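PDB 6FZZ: virulent strain associated lipoprotein from Borreliella spielmanii A14S, which probably acts at the outer surface of a Lyme disease spirochaete and may bind glutathione, as its homologue BBE31 does. Local coordinates for residues Y76-Y81 against N118-I123; F109-T114 against E196-S201. All coordinates share one frame; numbering follows the deposited sequence.

Contact 1: Y76-Y81 against N118-I123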
loop_
_atom_site.group_PDB
_atom_site.type_symbol
_atom_site.label_atom_id
_atom_site.label_comp_id
_atom_site.label_asym_id
_atom_site.label_seq_id
_atom_site.Cartn_x
_atom_site.Cartn_y
_atom_site.Cartn_z
ATOM N N TYR A 76 2.581 5.212 9.237
ATOM C CA TYR A 76 3.124 5.343 7.867
ATOM C C TYR A 76 4.004 4.096 7.637
ATOM O O TYR A 76 3.930 3.461 6.590
ATOM C CB TYR A 76 3.953 6.634 7.753
ATOM C CG TYR A 76 4.444 6.995 6.391
ATOM C CD1 TYR A 76 5.374 6.190 5.704
ATOM C CD2 TYR A 76 4.023 8.207 5.785
ATOM C CE1 TYR A 76 5.822 6.553 4.438
ATOM C CE2 TYR A 76 4.438 8.539 4.512
ATOM C CZ TYR A 76 5.354 7.720 3.864
ATOM O OH TYR A 76 5.769 8.108 2.635
ATOM N N ARG A 77 4.855 3.733 8.611
ATOM C CA ARG A 77 5.666 2.512 8.448
ATOM C C ARG A 77 4.852 1.233 8.264
ATOM O O ARG A 77 5.172 0.393 7.413
ATOM C CB ARG A 77 6.641 2.331 9.605
ATOM C CG ARG A 77 7.677 3.400 9.609
ATOM C CD ARG A 77 8.932 3.020 10.416
ATOM N NE ARG A 77 8.728 2.619 11.849
ATOM C CZ ARG A 77 8.718 3.442 12.889
ATOM N NH1 ARG A 77 8.731 4.740 12.721
ATOM N NH2 ARG A 77 8.628 2.963 14.117
ATOM N N LYS A 78 3.854 1.052 9.104
ATOM C CA LYS A 78 2.941 -0.071 8.992
ATOM C C LYS A 78 2.300 -0.126 7.600
ATOM O O LYS A 78 2.231 -1.182 7.032
ATOM C CB LYS A 78 1.853 0.057 10.070
ATOM C CG LYS A 78 0.793 -1.018 10.084
ATOM C CD LYS A 78 -0.390 -0.706 11.014
ATOM C CE LYS A 78 -1.427 0.180 10.331
ATOM N NZ LYS A 78 -2.028 -0.427 9.098
ATOM N N LEU A 79 1.869 1.017 7.045
ATOM C CA LEU A 79 1.270 1.043 5.693
ATOM C C LEU A 79 2.343 0.674 4.666
ATOM O O LEU A 79 2.043 0.050 3.626
ATOM C CB LEU A 79 0.664 2.374 5.406
ATOM C CG LEU A 79 -0.587 2.716 6.274
ATOM C CD1 LEU A 79 -1.032 4.138 6.068
ATOM C CD2 LEU A 79 -1.798 1.798 5.976
ATOM N N THR A 80 3.589 1.055 4.952
ATOM C CA THR A 80 4.735 0.669 4.111
ATOM C C THR A 80 4.940 -0.859 4.047
ATOM O O THR A 80 5.111 -1.430 2.973
ATOM C CB THR A 80 6.046 1.402 4.545
ATOM O OG1 THR A 80 5.881 2.831 4.457
ATOM C CG2 THR A 80 7.188 1.002 3.609
ATOM N N TYR A 81 4.922 -1.510 5.219
ATOM C CA TYR A 81 5.043 -2.966 5.326
ATOM C C TYR A 81 3.863 -3.644 4.579
ATOM O O TYR A 81 4.008 -4.722 3.987
ATOM C CB TYR A 81 5.071 -3.368 6.810
ATOM C CG TYR A 81 6.193 -2.680 7.581
ATOM C CD1 TYR A 81 7.408 -2.414 6.955
ATOM C CD2 TYR A 81 6.071 -2.362 8.923
ATOM C CE1 TYR A 81 8.424 -1.808 7.628
ATOM C CE2 TYR A 81 7.103 -1.754 9.623
ATOM C CZ TYR A 81 8.267 -1.473 8.961
ATOM O OH TYR A 81 9.369 -0.878 9.556
ATOM N N ASN A 118 -5.744 4.020 1.926
ATOM C CA ASN A 118 -7.135 4.009 1.500
ATOM C C ASN A 118 -7.699 2.619 1.674
ATOM O O ASN A 118 -8.868 2.437 1.990
ATOM C CB ASN A 118 -7.302 4.513 0.054
ATOM C CG ASN A 118 -7.069 6.010 -0.069
ATOM O OD1 ASN A 118 -7.255 6.737 0.904
ATOM N ND2 ASN A 118 -6.675 6.476 -1.277
ATOM N N ILE A 119 -6.884 1.629 1.373
ATOM C CA ILE A 119 -7.269 0.228 1.611
ATOM C C ILE A 119 -7.488 -0.050 3.093
ATOM O O ILE A 119 -8.482 -0.655 3.477
ATOM C CB ILE A 119 -6.235 -0.743 1.007
ATOM C CG1 ILE A 119 -6.405 -0.691 -0.508
ATOM C CG2 ILE A 119 -6.449 -2.165 1.519
ATOM C CD1 ILE A 119 -5.315 -1.326 -1.301
ATOM N N ASP A 120 -6.537 0.356 3.898
ATOM C CA ASP A 120 -6.595 0.158 5.377
ATOM C C ASP A 120 -7.851 0.781 5.969
ATOM O O ASP A 120 -8.557 0.156 6.770
ATOM C CB ASP A 120 -5.380 0.809 6.005
ATOM C CG ASP A 120 -5.215 0.399 7.471
ATOM O OD1 ASP A 120 -4.925 -0.773 7.741
ATOM O OD2 ASP A 120 -5.522 1.205 8.317
ATOM N N TYR A 121 -8.143 2.026 5.573
ATOM C CA TYR A 121 -9.316 2.743 6.033
ATOM C C TYR A 121 -10.583 2.046 5.630
ATOM O O TYR A 121 -11.520 1.936 6.406
ATOM C CB TYR A 121 -9.315 4.197 5.519
ATOM C CG TYR A 121 -10.378 5.058 6.148
ATOM C CD1 TYR A 121 -10.134 5.744 7.319
ATOM C CD2 TYR A 121 -11.616 5.191 5.562
ATOM C CE1 TYR A 121 -11.114 6.563 7.915
ATOM C CE2 TYR A 121 -12.634 5.966 6.135
ATOM C CZ TYR A 121 -12.380 6.682 7.312
ATOM O OH TYR A 121 -13.390 7.502 7.878
ATOM N N THR A 122 -10.627 1.571 4.388
ATOM C CA THR A 122 -11.776 0.853 3.951
ATOM C C THR A 122 -11.960 -0.451 4.771
ATOM O O THR A 122 -13.086 -0.781 5.110
ATOM C CB THR A 122 -11.698 0.560 2.425
ATOM O OG1 THR A 122 -11.530 1.813 1.724
ATOM C CG2 THR A 122 -12.978 -0.085 1.932
ATOM N N ILE A 123 -10.869 -1.154 5.085
ATOM C CA ILE A 123 -11.000 -2.395 5.820
ATOM C C ILE A 123 -11.533 -2.137 7.244
ATOM O O ILE A 123 -12.522 -2.782 7.635
ATOM C CB ILE A 123 -9.702 -3.207 5.843
ATOM C CG1 ILE A 123 -9.358 -3.633 4.440
ATOM C CG2 ILE A 123 -9.907 -4.409 6.746
ATOM C CD1 ILE A 123 -7.900 -4.062 4.274
#
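K78 and D120 meet across the gap between helix 71-83 and helix 105-126, the lysine reaching out and the aspartate turned to receive it. The lysine leaves its helix with CG anti to the backbone N (chi1 179°), and bends at chi3 and chi4 bring the ammonium over the carboxylate, the two side chains crossing at about a right angle. NZ stands above the carboxylate plane, nearer D120 OD1 (3.2 Å) than D120 OD2 (3.9 Å), in keeping with a salt bridge whose hydrogen bond is weak. OD1 also forms a salt bridge with R33 NE, its stronger polar partner, and two cations probably favour the ionised carboxylate. Beside the ion pair, L79 supplies the apolar half of the contact: one methyl, CD2, rests 3.7 Å from D120 CB and 4.0 Å from D120 CG, again with the side chains crossing nearly square. Leucine and lysine thus come over the same face of D120, CD2 above CB and CG, NZ above the carboxylate and closer to OD1. Between the two segments the nearest alpha carbons are L79 CA and D120 CA, 7.9 Å apart. An interhelical salt bridge with one leucine methyl packed beside it joins helix 71-83 to helix 105-126 in the all-helical fold of this Borrelia Bbcrasp-1 (pFam54) family member.

Contact 2: F109-T114 against E196-S201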
loop_
_atom_site.group_PDB
_atom_site.type_symbol
_atom_site.label_atom_id
_atom_site.label_comp_id
_atom_site.label_asym_id
_atom_site.label_seq_id
_atom_site.Cartn_x
_atom_site.Cartn_y
_atom_site.Cartn_z
ATOM N N PHE A 109 7.135 6.855 -1.993
ATOM C CA PHE A 109 6.638 6.387 -0.701
ATOM C C PHE A 109 5.326 7.085 -0.350
ATOM O O PHE A 109 4.348 6.422 0.029
ATOM C CB PHE A 109 7.679 6.498 0.433
ATOM C CG PHE A 109 8.681 5.361 0.426
ATOM C CD1 PHE A 109 9.808 5.405 -0.403
ATOM C CD2 PHE A 109 8.493 4.264 1.245
ATOM C CE1 PHE A 109 10.712 4.356 -0.416
ATOM C CE2 PHE A 109 9.417 3.227 1.243
ATOM C CZ PHE A 109 10.491 3.266 0.388
ATOM N N ASN A 110 5.241 8.390 -0.529
ATOM C CA ASN A 110 3.991 9.061 -0.131
ATOM C C ASN A 110 2.782 8.577 -0.958
ATOM O O ASN A 110 1.638 8.463 -0.444
ATOM C CB ASN A 110 4.118 10.597 -0.218
ATOM C CG ASN A 110 5.017 11.190 0.863
ATOM O OD1 ASN A 110 5.304 10.598 1.922
ATOM N ND2 ASN A 110 5.431 12.448 0.621
ATOM N N THR A 111 3.031 8.345 -2.234
ATOM C CA THR A 111 1.984 7.938 -3.141
ATOM C C THR A 111 1.503 6.529 -2.775
ATOM O O THR A 111 0.291 6.318 -2.687
ATOM C CB THR A 111 2.386 8.065 -4.650
ATOM O OG1 THR A 111 2.798 9.383 -4.937
ATOM C CG2 THR A 111 1.193 7.808 -5.539
ATOM N N SER A 112 2.452 5.619 -2.509
ATOM C CA SER A 112 2.210 4.210 -2.237
ATOM C C SER A 112 1.475 4.068 -0.932
ATOM O O SER A 112 0.511 3.299 -0.821
ATOM C CB SER A 112 3.587 3.432 -2.059
ATOM O OG SER A 112 4.258 3.590 -3.214
ATOM N N ILE A 113 1.922 4.815 0.069
ATOM C CA ILE A 113 1.364 4.720 1.392
ATOM C C ILE A 113 -0.023 5.369 1.443
ATOM O O ILE A 113 -0.850 4.976 2.240
ATOM C CB ILE A 113 2.389 5.281 2.425
ATOM C CG1 ILE A 113 3.316 4.174 2.897
ATOM C CG2 ILE A 113 1.750 6.014 3.550
ATOM C CD1 ILE A 113 4.296 3.725 1.822
ATOM N N THR A 114 -0.299 6.359 0.593
ATOM C CA THR A 114 -1.612 6.913 0.514
ATOM C C THR A 114 -2.595 5.865 -0.059
ATOM O O THR A 114 -3.708 5.670 0.472
ATOM C CB THR A 114 -1.612 8.222 -0.329
ATOM O OG1 THR A 114 -0.752 9.157 0.282
ATOM C CG2 THR A 114 -3.029 8.853 -0.487
ATOM N N GLU A 196 -1.672 7.220 -10.470
ATOM C CA GLU A 196 -2.953 6.907 -11.067
ATOM C C GLU A 196 -3.733 5.904 -10.235
ATOM O O GLU A 196 -4.942 6.047 -10.074
ATOM C CB GLU A 196 -2.809 6.376 -12.489
ATOM C CG GLU A 196 -2.341 7.490 -13.430
ATOM C CD GLU A 196 -2.454 7.137 -14.892
ATOM O OE1 GLU A 196 -2.610 5.934 -15.247
ATOM O OE2 GLU A 196 -2.413 8.096 -15.685
ATOM N N LYS A 197 -3.045 4.873 -9.768
ATOM C CA LYS A 197 -3.685 3.831 -8.983
ATOM C C LYS A 197 -4.085 4.419 -7.638
ATOM O O LYS A 197 -5.103 4.048 -7.078
ATOM C CB LYS A 197 -2.733 2.653 -8.800
ATOM C CG LYS A 197 -2.468 1.853 -10.072
ATOM C CD LYS A 197 -3.688 1.076 -10.509
ATOM C CE LYS A 197 -3.723 0.893 -12.018
ATOM N NZ LYS A 197 -5.130 0.585 -12.384
ATOM N N GLN A 198 -3.312 5.368 -7.136
ATOM C CA GLN A 198 -3.623 6.005 -5.887
ATOM C C GLN A 198 -4.908 6.828 -5.998
ATOM O O GLN A 198 -5.780 6.782 -5.124
ATOM C CB GLN A 198 -2.512 6.923 -5.415
ATOM C CG GLN A 198 -2.912 7.730 -4.177
ATOM C CD GLN A 198 -3.268 9.168 -4.487
ATOM O OE1 GLN A 198 -2.568 9.820 -5.258
ATOM N NE2 GLN A 198 -4.378 9.648 -3.951
ATOM N N GLU A 199 -5.000 7.630 -7.063
ATOM C CA GLU A 199 -6.239 8.334 -7.354
ATOM C C GLU A 199 -7.468 7.440 -7.534
ATOM O O GLU A 199 -8.576 7.783 -7.084
ATOM C CB GLU A 199 -6.039 9.245 -8.557
ATOM C CG GLU A 199 -5.134 10.410 -8.198
ATOM C CD GLU A 199 -4.780 11.322 -9.378
ATOM O OE1 GLU A 199 -5.362 11.191 -10.441
ATOM O OE2 GLU A 199 -3.908 12.161 -9.215
ATOM N N GLU A 200 -7.264 6.357 -8.236
ATOM C CA GLU A 200 -8.270 5.325 -8.379
ATOM C C GLU A 200 -8.735 4.756 -7.009
ATOM O O GLU A 200 -9.937 4.631 -6.762
ATOM C CB GLU A 200 -7.716 4.269 -9.298
ATOM C CG GLU A 200 -8.670 3.158 -9.643
ATOM C CD GLU A 200 -8.080 2.188 -10.669
ATOM O OE1 GLU A 200 -7.133 2.572 -11.431
ATOM O OE2 GLU A 200 -8.634 1.067 -10.700
ATOM N N SER A 201 -7.801 4.518 -6.091
ATOM C CA SER A 201 -8.132 4.017 -4.768
ATOM C C SER A 201 -8.951 4.980 -3.949
ATOM O O SER A 201 -9.854 4.580 -3.209
ATOM C CB SER A 201 -6.838 3.575 -4.034
ATOM O OG SER A 201 -6.059 4.694 -3.669
#
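Q198 extends from helix 180-209 toward T111 and T114 of helix 105-126, one helix-to-helix seam of the all-helical pFam54 fold; its own segment falls in a predicted coiled coil. Followed outward, the glutamine changes partner as it goes. CB packs on the methyl of T111, with Q198 CB 3.8 Å from T111 CG2. CG, placed anti to the backbone N (chi1 173°), comes 3.8 Å from the backbone oxygen T111 O and also nears the T114 methyl, CG2, at 3.9 Å. A bend at chi2 then carries the amide alongside T114, whose CG2 lies 4.0 Å from Q198 CD. At the tip the two amide atoms part company: NE2 rests against that same methyl, whereas OE1 accepts a hydrogen bond from K195, one turn earlier on its own helix. Both threonine side chains turn their CG2 methyls to the glutamine, while their hydroxyls bond within helix 105-126, T111 OG1 to D107 O and T114 OG1 to N110 O. The latter oxygen also receives the backbone amide of T114, so two donors share it, and the hydroxyl bond is the shorter, with T114 OG1 only 2.6 Å from N110 O.

Overall arrangement
Helix 105-126 is the member common to both contacts: its later part meets helix 71-83 in contact 1, and its earlier part meets helix 180-209 in contact 2. Their centres lie 11 Å apart, yet side chains connect them directly. Y76 OH is 2.6 Å from N110 OD1, and N118 ND2 is 3.0 Å from S201 OG, both probable hydrogen bonds, so each partner helix also bonds to the part of the shared helix used by the other contact. Tetraethylene glycol, probably from the crystallisation liquor, is bound about 3 Å from the K78 side chain and likewise about 3 Å from that of T114, with N110 ND2 hydrogen-bonding to it in contact 2; whether this marks a natural pocket remains undetermined.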